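Triacylglycerol lipase (Yarrowia lipolytica, PDB 3O0D) probably hydrolyses the ester bonds of triacylglycerols as an extracellular, glycosylated yeast lipase of the alpha/beta-hydrolase fold. Local coordinates at residues Glu57-Pro62 with Phe66-Tyr71; Tyr29-Gly32 with Lys36-Lys39; His89-Val94 with Gly160-Gly165; Tyr15-Lys20 with Asp181-Thr186. One frame throughout, in Å; residues are numbered along the deposited sequence.

Interaction 1 (Glu57-Pro62 with Phe66-Tyr71); sequences EEFHDP and FDVSGY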
# COMPACT_ATOMS: atom_id res chain seq x y z
N GLU A 57 -18.82 -0.61 4.21
CA GLU A 57 -19.21 -0.92 2.81
C GLU A 57 -18.09 -1.69 2.16
O GLU A 57 -16.93 -1.35 2.35
CB GLU A 57 -19.39 0.40 2.01
CG GLU A 57 -20.02 0.17 0.65
CD GLU A 57 -20.64 1.44 0.01
OE1 GLU A 57 -21.16 2.34 0.73
OE2 GLU A 57 -20.64 1.48 -1.24
N GLU A 58 -18.47 -2.66 1.30
CA GLU A 58 -17.47 -3.29 0.44
C GLU A 58 -17.62 -2.67 -0.98
O GLU A 58 -18.68 -2.10 -1.33
CB GLU A 58 -17.79 -4.75 0.28
CG GLU A 58 -17.84 -5.61 1.48
CD GLU A 58 -17.98 -7.08 1.08
OE1 GLU A 58 -17.96 -7.94 1.98
OE2 GLU A 58 -18.13 -7.39 -0.15
N PHE A 59 -16.58 -2.74 -1.79
CA PHE A 59 -16.71 -2.38 -3.19
C PHE A 59 -15.95 -3.43 -4.06
O PHE A 59 -14.96 -4.05 -3.62
CB PHE A 59 -16.19 -0.96 -3.42
CG PHE A 59 -14.75 -0.70 -2.94
CD1 PHE A 59 -13.64 -0.77 -3.80
CD2 PHE A 59 -14.52 -0.34 -1.58
CE1 PHE A 59 -12.31 -0.50 -3.36
CE2 PHE A 59 -13.17 -0.14 -1.13
CZ PHE A 59 -12.11 -0.18 -2.00
N HIS A 60 -16.39 -3.64 -5.32
CA HIS A 60 -15.73 -4.65 -6.14
C HIS A 60 -16.03 -4.22 -7.59
O HIS A 60 -17.22 -4.00 -7.89
CB HIS A 60 -16.30 -6.03 -5.78
CG HIS A 60 -16.17 -7.05 -6.87
ND1 HIS A 60 -15.10 -7.92 -6.98
CD2 HIS A 60 -17.00 -7.34 -7.91
CE1 HIS A 60 -15.25 -8.67 -8.07
NE2 HIS A 60 -16.40 -8.34 -8.64
N ASP A 61 -15.00 -4.03 -8.40
CA ASP A 61 -15.21 -3.79 -9.86
C ASP A 61 -14.25 -4.71 -10.62
O ASP A 61 -13.06 -4.64 -10.48
CB ASP A 61 -15.02 -2.30 -10.16
CG ASP A 61 -15.50 -1.91 -11.57
OD1 ASP A 61 -15.69 -2.84 -12.38
OD2 ASP A 61 -15.61 -0.72 -11.82
N PRO A 62 -14.81 -5.61 -11.49
CA PRO A 62 -13.93 -6.50 -12.23
C PRO A 62 -13.74 -6.08 -13.70
O PRO A 62 -13.17 -6.83 -14.48
CB PRO A 62 -14.71 -7.82 -12.19
CG PRO A 62 -16.19 -7.42 -12.28
CD PRO A 62 -16.22 -6.04 -11.52
N PHE A 66 -6.90 -3.18 -14.25
CA PHE A 66 -6.43 -2.40 -13.05
C PHE A 66 -7.50 -1.94 -12.09
O PHE A 66 -7.23 -1.05 -11.22
CB PHE A 66 -5.61 -1.25 -13.54
CG PHE A 66 -4.25 -1.66 -14.02
CD1 PHE A 66 -3.22 -1.90 -13.10
CD2 PHE A 66 -3.98 -1.78 -15.37
CE1 PHE A 66 -1.99 -2.26 -13.53
CE2 PHE A 66 -2.72 -2.13 -15.82
CZ PHE A 66 -1.73 -2.41 -14.94
N ASP A 67 -8.66 -2.52 -12.17
CA ASP A 67 -9.74 -2.18 -11.26
C ASP A 67 -9.53 -2.85 -9.88
O ASP A 67 -8.72 -3.79 -9.74
CB ASP A 67 -11.06 -2.62 -11.80
CG ASP A 67 -11.64 -1.61 -12.83
OD1 ASP A 67 -11.10 -0.48 -13.00
OD2 ASP A 67 -12.67 -1.98 -13.40
N VAL A 68 -10.27 -2.33 -8.90
CA VAL A 68 -9.99 -2.63 -7.50
C VAL A 68 -11.21 -3.15 -6.77
O VAL A 68 -12.40 -2.93 -7.17
CB VAL A 68 -9.35 -1.40 -6.77
CG1 VAL A 68 -8.01 -1.01 -7.30
CG2 VAL A 68 -10.35 -0.25 -6.78
N SER A 69 -11.01 -3.76 -5.59
CA SER A 69 -12.06 -4.21 -4.73
C SER A 69 -11.51 -3.86 -3.29
O SER A 69 -10.33 -3.53 -3.18
CB SER A 69 -12.26 -5.69 -4.76
OG SER A 69 -12.74 -6.10 -6.10
N GLY A 70 -12.37 -3.97 -2.32
CA GLY A 70 -11.82 -3.60 -0.94
C GLY A 70 -12.99 -3.19 -0.09
O GLY A 70 -14.16 -3.55 -0.29
N TYR A 71 -12.64 -2.53 1.04
CA TYR A 71 -13.75 -2.23 1.98
C TYR A 71 -13.36 -0.99 2.82
O TYR A 71 -12.22 -0.53 2.85
CB TYR A 71 -14.04 -3.39 2.97
CG TYR A 71 -12.81 -3.76 3.86
CD1 TYR A 71 -12.65 -3.18 5.17
CD2 TYR A 71 -11.91 -4.73 3.48
CE1 TYR A 71 -11.56 -3.52 5.96
CE2 TYR A 71 -10.79 -5.08 4.29
CZ TYR A 71 -10.68 -4.48 5.54
OH TYR A 71 -9.61 -4.84 6.34

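Interaction 2 (Tyr29-Gly32 with Lys36-Lys39); sequences YCVG and KIFK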
# COMPACT_ATOMS: atom_id res chain seq x y z
N TYR A 29 -8.98 -9.46 0.68
CA TYR A 29 -9.23 -10.62 -0.18
C TYR A 29 -10.49 -11.41 0.20
O TYR A 29 -10.85 -12.31 -0.46
CB TYR A 29 -7.97 -11.50 -0.28
CG TYR A 29 -6.81 -10.80 -0.95
CD1 TYR A 29 -6.67 -10.84 -2.29
CD2 TYR A 29 -5.87 -10.11 -0.25
CE1 TYR A 29 -5.67 -10.22 -2.92
CE2 TYR A 29 -4.85 -9.50 -0.86
CZ TYR A 29 -4.75 -9.54 -2.25
OH TYR A 29 -3.74 -8.93 -2.94
N CYS A 30 -11.15 -11.00 1.28
CA CYS A 30 -12.47 -11.51 1.66
C CYS A 30 -13.63 -10.77 0.93
O CYS A 30 -14.80 -11.08 1.26
CB CYS A 30 -12.72 -11.50 3.21
SG CYS A 30 -11.46 -12.60 4.03
N VAL A 31 -13.31 -9.79 0.09
CA VAL A 31 -14.29 -9.05 -0.70
C VAL A 31 -14.19 -9.61 -2.10
O VAL A 31 -13.12 -9.67 -2.73
CB VAL A 31 -13.93 -7.56 -0.77
CG1 VAL A 31 -15.01 -6.77 -1.54
CG2 VAL A 31 -13.91 -7.02 0.67
N GLY A 32 -15.34 -10.02 -2.56
CA GLY A 32 -15.38 -10.49 -3.96
C GLY A 32 -16.26 -11.68 -4.09
O GLY A 32 -17.01 -12.03 -3.17
N LYS A 36 -17.09 -13.36 1.59
CA LYS A 36 -17.81 -12.24 2.16
C LYS A 36 -17.17 -11.79 3.47
O LYS A 36 -16.59 -12.60 4.12
CB LYS A 36 -19.19 -12.74 2.54
CG LYS A 36 -20.21 -11.69 2.26
CD LYS A 36 -21.62 -12.25 2.47
CE LYS A 36 -22.18 -11.70 3.78
NZ LYS A 36 -23.58 -11.16 3.69
N ILE A 37 -17.34 -10.52 3.82
CA ILE A 37 -17.05 -10.15 5.23
C ILE A 37 -18.47 -9.99 5.85
O ILE A 37 -19.25 -9.14 5.29
CB ILE A 37 -16.34 -8.78 5.28
CG1 ILE A 37 -14.91 -8.84 4.69
CG2 ILE A 37 -16.27 -8.32 6.80
CD1 ILE A 37 -14.31 -7.53 4.41
N PHE A 38 -18.83 -10.81 6.83
CA PHE A 38 -20.16 -10.63 7.48
C PHE A 38 -20.12 -9.41 8.46
O PHE A 38 -19.13 -9.26 9.09
CB PHE A 38 -20.48 -11.92 8.22
CG PHE A 38 -20.72 -13.07 7.28
CD1 PHE A 38 -19.67 -13.84 6.80
CD2 PHE A 38 -22.04 -13.35 6.86
CE1 PHE A 38 -19.94 -14.90 5.89
CE2 PHE A 38 -22.31 -14.36 5.97
CZ PHE A 38 -21.27 -15.15 5.47
N LYS A 39 -21.15 -8.55 8.52
CA LYS A 39 -21.27 -7.49 9.59
C LYS A 39 -21.38 -8.22 10.94
O LYS A 39 -22.00 -9.31 11.06
CB LYS A 39 -22.46 -6.50 9.27
CG LYS A 39 -22.17 -5.47 8.08
CD LYS A 39 -23.43 -4.69 7.58
CE LYS A 39 -23.11 -3.40 6.79
NZ LYS A 39 -22.51 -3.65 5.43

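Interaction 3 (His89-Val94 with Gly160-Gly165); sequences HSLEDV and GHSLGG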
# COMPACT_ATOMS: atom_id res chain seq x y z
N HIS A 89 -8.48 -8.37 -10.15
CA HIS A 89 -8.03 -9.50 -10.96
C HIS A 89 -6.92 -10.31 -10.24
O HIS A 89 -6.35 -9.87 -9.21
CB HIS A 89 -7.69 -9.01 -12.37
CG HIS A 89 -8.95 -8.75 -13.15
ND1 HIS A 89 -9.64 -9.77 -13.76
CD2 HIS A 89 -9.68 -7.62 -13.35
CE1 HIS A 89 -10.76 -9.28 -14.30
NE2 HIS A 89 -10.82 -7.99 -14.04
N SER A 90 -6.74 -11.56 -10.70
CA SER A 90 -5.73 -12.42 -10.10
C SER A 90 -4.37 -11.76 -10.05
O SER A 90 -3.91 -11.02 -10.95
CB SER A 90 -5.68 -13.78 -10.88
OG SER A 90 -4.86 -13.66 -12.04
N LEU A 91 -3.63 -12.05 -8.96
CA LEU A 91 -2.29 -11.51 -8.86
C LEU A 91 -1.47 -11.86 -10.08
O LEU A 91 -0.75 -11.02 -10.56
CB LEU A 91 -1.60 -12.06 -7.57
CG LEU A 91 -2.32 -11.65 -6.29
CD1 LEU A 91 -1.77 -12.48 -5.13
CD2 LEU A 91 -2.00 -10.13 -6.04
N GLU A 92 -1.58 -13.10 -10.61
CA GLU A 92 -0.78 -13.48 -11.75
C GLU A 92 -1.06 -12.59 -12.95
O GLU A 92 -0.12 -12.08 -13.60
CB GLU A 92 -1.06 -14.93 -12.18
CG GLU A 92 -0.29 -15.86 -11.40
N ASP A 93 -2.33 -12.37 -13.22
CA ASP A 93 -2.71 -11.48 -14.36
C ASP A 93 -2.26 -10.03 -14.18
O ASP A 93 -1.71 -9.40 -15.12
CB ASP A 93 -4.21 -11.48 -14.67
CG ASP A 93 -4.77 -12.89 -15.08
OD1 ASP A 93 -4.00 -13.89 -15.32
OD2 ASP A 93 -6.00 -12.98 -15.14
N VAL A 94 -2.51 -9.47 -12.99
CA VAL A 94 -2.10 -8.12 -12.77
C VAL A 94 -0.56 -7.98 -12.83
O VAL A 94 -0.05 -7.03 -13.46
CB VAL A 94 -2.69 -7.66 -11.42
CG1 VAL A 94 -2.18 -6.25 -11.15
CG2 VAL A 94 -4.21 -7.69 -11.54
N GLY A 160 -3.07 -1.46 1.61
CA GLY A 160 -3.43 -2.47 0.56
C GLY A 160 -2.16 -3.22 0.22
O GLY A 160 -1.03 -2.73 0.34
N HIS A 161 -2.43 -4.41 -0.38
CA HIS A 161 -1.33 -5.30 -0.85
C HIS A 161 -1.35 -5.36 -2.38
O HIS A 161 -2.40 -5.20 -2.95
CB HIS A 161 -1.61 -6.65 -0.25
CG HIS A 161 -0.83 -7.79 -0.87
ND1 HIS A 161 0.53 -8.04 -0.67
CD2 HIS A 161 -1.27 -8.72 -1.78
CE1 HIS A 161 0.88 -9.11 -1.38
NE2 HIS A 161 -0.20 -9.53 -2.05
N SER A 162 -0.15 -5.37 -2.95
CA SER A 162 0.00 -5.54 -4.45
C SER A 162 -0.61 -4.33 -5.14
O SER A 162 -0.25 -3.24 -4.86
CB SER A 162 -0.72 -6.84 -4.83
OG SER A 162 -0.11 -7.26 -6.12
N LEU A 163 -1.45 -4.52 -6.17
CA LEU A 163 -2.02 -3.34 -6.84
C LEU A 163 -2.81 -2.47 -5.80
O LEU A 163 -2.86 -1.24 -5.97
CB LEU A 163 -2.92 -3.84 -7.98
CG LEU A 163 -3.56 -2.70 -8.79
CD1 LEU A 163 -2.46 -1.85 -9.48
CD2 LEU A 163 -4.63 -3.32 -9.72
N GLY A 164 -3.45 -3.15 -4.82
CA GLY A 164 -4.06 -2.44 -3.66
C GLY A 164 -3.09 -1.48 -3.00
O GLY A 164 -3.49 -0.41 -2.53
N GLY A 165 -1.79 -1.80 -2.93
CA GLY A 165 -0.83 -0.96 -2.30
C GLY A 165 -0.58 0.28 -3.19
O GLY A 165 -0.34 1.37 -2.74

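Interaction 4 (Tyr15-Lys20 with Asp181-Thr186); sequences YNFFEK and DPLVVT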
# COMPACT_ATOMS: atom_id res chain seq x y z
N TYR A 15 6.72 -3.69 15.28
CA TYR A 15 6.45 -4.91 14.52
C TYR A 15 4.93 -5.23 14.58
O TYR A 15 4.30 -5.56 13.57
CB TYR A 15 7.21 -6.09 15.24
CG TYR A 15 7.00 -7.45 14.59
CD1 TYR A 15 8.09 -8.04 13.91
CD2 TYR A 15 5.79 -8.18 14.77
CE1 TYR A 15 7.95 -9.31 13.35
CE2 TYR A 15 5.63 -9.49 14.22
CZ TYR A 15 6.72 -10.01 13.53
OH TYR A 15 6.50 -11.25 12.97
N ASN A 16 4.28 -5.04 15.79
CA ASN A 16 2.86 -5.37 15.92
C ASN A 16 1.96 -4.40 15.06
O ASN A 16 0.90 -4.84 14.53
CB ASN A 16 2.40 -5.25 17.36
CG ASN A 16 3.04 -6.30 18.27
OD1 ASN A 16 3.59 -7.27 17.79
ND2 ASN A 16 3.00 -6.05 19.60
N PHE A 17 2.47 -3.18 14.89
CA PHE A 17 1.81 -2.17 14.11
C PHE A 17 1.85 -2.58 12.62
O PHE A 17 0.80 -2.61 11.93
CB PHE A 17 2.55 -0.88 14.34
CG PHE A 17 2.26 0.21 13.31
CD1 PHE A 17 1.12 1.02 13.38
CD2 PHE A 17 3.26 0.47 12.40
CE1 PHE A 17 1.03 2.12 12.41
CE2 PHE A 17 3.14 1.48 11.45
CZ PHE A 17 2.01 2.29 11.48
N PHE A 18 3.01 -3.01 12.14
CA PHE A 18 3.05 -3.46 10.75
C PHE A 18 2.18 -4.68 10.54
O PHE A 18 1.48 -4.78 9.57
CB PHE A 18 4.48 -3.73 10.32
CG PHE A 18 5.37 -2.51 10.34
CD1 PHE A 18 4.98 -1.33 9.73
CD2 PHE A 18 6.60 -2.53 10.94
CE1 PHE A 18 5.79 -0.25 9.73
CE2 PHE A 18 7.41 -1.42 10.94
CZ PHE A 18 7.01 -0.29 10.36
N GLU A 19 2.25 -5.63 11.46
CA GLU A 19 1.43 -6.85 11.35
C GLU A 19 -0.02 -6.54 11.29
O GLU A 19 -0.77 -7.15 10.53
CB GLU A 19 1.79 -7.78 12.52
CG GLU A 19 0.97 -9.07 12.57
CD GLU A 19 1.39 -9.93 13.80
OE1 GLU A 19 1.16 -9.48 14.94
OE2 GLU A 19 1.97 -11.01 13.53
N LYS A 20 -0.44 -5.56 12.10
CA LYS A 20 -1.82 -5.11 12.04
C LYS A 20 -2.32 -4.73 10.62
O LYS A 20 -3.42 -5.26 10.21
CB LYS A 20 -2.04 -3.92 13.01
CG LYS A 20 -3.42 -3.29 12.78
CD LYS A 20 -3.53 -2.11 13.81
CE LYS A 20 -4.74 -1.27 13.46
NZ LYS A 20 -4.91 -0.14 14.45
N ASP A 181 -5.02 13.97 6.97
CA ASP A 181 -3.70 13.60 7.49
C ASP A 181 -3.66 12.02 7.61
O ASP A 181 -3.61 11.46 8.73
CB ASP A 181 -3.55 14.20 8.89
CG ASP A 181 -2.20 14.02 9.48
OD1 ASP A 181 -1.23 13.66 8.80
OD2 ASP A 181 -2.06 14.22 10.74
N PRO A 182 -3.77 11.34 6.49
CA PRO A 182 -3.92 9.90 6.50
C PRO A 182 -2.63 9.19 6.91
O PRO A 182 -1.54 9.67 6.59
CB PRO A 182 -4.23 9.62 5.03
CG PRO A 182 -3.37 10.65 4.31
CD PRO A 182 -3.76 11.88 5.10
N LEU A 183 -2.76 7.98 7.48
CA LEU A 183 -1.64 6.99 7.58
C LEU A 183 -1.74 6.08 6.36
O LEU A 183 -2.80 5.66 6.05
CB LEU A 183 -1.90 6.14 8.86
CG LEU A 183 -0.87 4.99 8.99
CD1 LEU A 183 0.66 5.32 9.04
CD2 LEU A 183 -1.40 4.21 10.23
N VAL A 184 -0.60 5.86 5.70
CA VAL A 184 -0.59 5.00 4.45
C VAL A 184 0.41 3.87 4.74
O VAL A 184 1.57 4.15 5.10
CB VAL A 184 -0.06 5.84 3.31
CG1 VAL A 184 0.09 4.98 2.07
CG2 VAL A 184 -1.05 6.94 3.00
N VAL A 185 -0.08 2.65 4.63
CA VAL A 185 0.90 1.54 4.79
C VAL A 185 0.60 0.65 3.55
O VAL A 185 -0.52 0.17 3.40
CB VAL A 185 0.58 0.68 6.04
CG1 VAL A 185 1.57 -0.53 6.12
CG2 VAL A 185 0.80 1.59 7.36
N THR A 186 1.64 0.36 2.80
CA THR A 186 1.40 -0.50 1.62
C THR A 186 2.23 -1.77 1.83
O THR A 186 3.25 -1.72 2.51
CB THR A 186 1.83 0.24 0.32
OG1 THR A 186 3.22 0.34 0.19
CG2 THR A 186 1.25 1.72 0.27

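Interaction 1 (Glu57-Pro62 with Phe66-Tyr71)
Phe-59 and Gly-70 form the tight part of this antiparallel hairpin. Their backbones exchange two hydrogen bonds: Phe-59 N donates to Gly-70 O (3.0 Å), and Gly-70 N returns the bond to Phe-59 O (2.9 Å). With chi1 at 55°, CG of Phe-59 sits between its own backbone N and carbonyl carbon, which lays the ring across Gly-70 of the neighbouring strand. Gly-70 CA lies over the ring face, 3.9 Å from its centroid, in a CH-pi contact, while Val-68 CG2 meets CE1 at the ring edge. A leucine in place of Phe-59 would probably lose this flat cover and leave a gap over Gly-70. The sheet face that carries Glu-58 and His-60 is looser and partly exposed: His-60 ND1 makes a weak bond to Ser-69 OG (3.1 Å), an oxygen that also pairs with Thr-88, and Glu-58 leads away from the hairpin. Near the turn, Asp-61 N bonds Val-68 O (3.1 Å), and the carboxylates of Asp-61 and Asp-67 lie close, with Arg-63 and Leu-64 N as respective partners. Strand 53-60 borders the large sheet; strand 68-75 lies between it and strand 80-87, antiparallel to both, and helix 127-150 packs against Asp-67 and Val-68.

Interaction 2 (Tyr29-Gly32 with Lys36-Lys39)
Cys-30 and Ile-37 bury the most surface in this contact, and they meet through aliphatic carbons: CB of Cys-30 lies 3.7 Å from CG1 of Ile-37. The isoleucine reaches its partners because CG1 stands anti to its carbonyl carbon (chi1 -68°) and the chain then runs on extended to CD1. That terminal methyl meets CG2 of Val-31 at 3.8 Å, the two side chains crossing at a slant, so that one isoleucine touches two successive residues of 29-32. Lys-36, which comes next in buried area, takes part mainly through its backbone. Its N lies 3.2 Å from Cys-30 O, but the angle is too poor for a hydrogen bond, and no hydrogen bond joins the two segments. Their cohesion is therefore largely apolar. Polar and covalent ties lead outward instead: Ile-37 N donates a probable hydrogen bond to Glu-58 OE1, and Cys-30 SG forms a disulfide with Cys-299. Val-31 and Ile-37 both touch Tyr-71, on strand 68-75. What results is an irregular loop between helix 12-27 and strand 53-60 of an extracellular alpha/beta-hydrolase, packed against a sheet margin, held by a disulfide to the C-terminal end of the chain, its apolar residues buried while Lys-36 stays exposed.

Interaction 3 (His89-Val94 with Gly160-Gly165)
Leu-91 and Ser-162 make the closest approach here, a van der Waals contact in which CD2 of the leucine lies 3.4 Å from OG of the serine and 3.7 Å from its CB. The same methyl also nears the ring of His-161. A second apolar contact lies beside it: CG1 of Val-94 meets CB of Leu-163 at 4.1 Å and CD2 of Leu-163 at a like distance, the two side chains crossing at about a right angle. Val-94 reaches across because CG1 is anti to its backbone N.

Hydrogen bonds work within each segment, not between them. Ser-90 is the N-cap of helix 91-100, its OG accepting from Asp-93 N (3.1 Å) along a nearly straight N-H...O path of 162°. In the other segment Gly-165 N bonds Ser-162 O (2.9 Å), starting helix 163-177. Ser-162 is also an N-cap by position but makes no capping bond; its OG is hydrogen-bonded to His-289 NE2.

The Gly-160, Ser-162, Gly-164 pattern and the strained, positive-phi backbone of Ser-162 (phi 65°, psi -132°) fit the nucleophile elbow of alpha/beta-hydrolases, with His-289 and Asp-230 probably completing a catalytic triad. On that reading, Leu-91 sets a hydrocarbon surface against the probable nucleophile, while His-289 supplies its polar partner.

Interaction 4 (Tyr15-Lys20 with Asp181-Thr186)
A helical segment, 15-20, is set against the start of strand 183-187, with the i to i-4 hydrogen bonds Glu-19 N to Tyr-15 O and Lys-20 N to Asn-16 O (each 2.9 Å) on one side, extended backbone on the other, and no hydrogen bond between them. Contact is left to side chains, chiefly Phe-17. With CG anti to the backbone N (chi1 163°), its ring is carried off the helix to the strand, where Leu-183 comes to meet it from the opposite direction. The leucine uses both of its methyls: CD2 arrives at the ring edge, near the ring plane, 3.9 Å from CE1, while CD1 lies 4.1 Å from CZ. Val-185, two residues on and so on the same side of the strand, adds CG2 at 4.4 Å from CZ, a slacker touch.

This is helix-on-sheet packing of the alpha/beta-hydrolase fold: strand 183-187 lies inside the large mixed sheet, between strands 155-161 and 222-227, and helix 12-27, from the N-terminal region of the lipase, packs against one side of it. The alternation of the strand turns Leu-183 and Val-185 toward that helix.

Around the phenylalanine, aromatic neighbours fill in the packing. Tyr-21, one helical turn further along, and Tyr-223, from the adjoining strand, each meet the Phe-17 ring edge-to-face. Tyr-21 also touches both Leu-183 and Val-185.

Overall arrangement
Interactions 1, 3 and 4 all reach the large mixed sheet, interaction 1 at its margin, the others at the adjacent inner strands 155-161 and 183-187. Along the chain, interactions 2, 1 and 3 follow in that order, spanned by interaction 4. Centres of interactions 1 and 2 lie about 11 Å apart, and the two meet where Val-31 packs on the backbone of Phe-59 and Gly-70. Interaction 1 reaches interaction 3, centred about 12 Å away, through Pro-62 and His-89; interaction 2, about 17 Å away, does so through Tyr-29. Interactions 3 and 4 lie on opposite sides of the chain's centre, yet touch at Gly-165 and Thr-186. Interaction 3, with the probable nucleophile elbow, is thus touched by all three others.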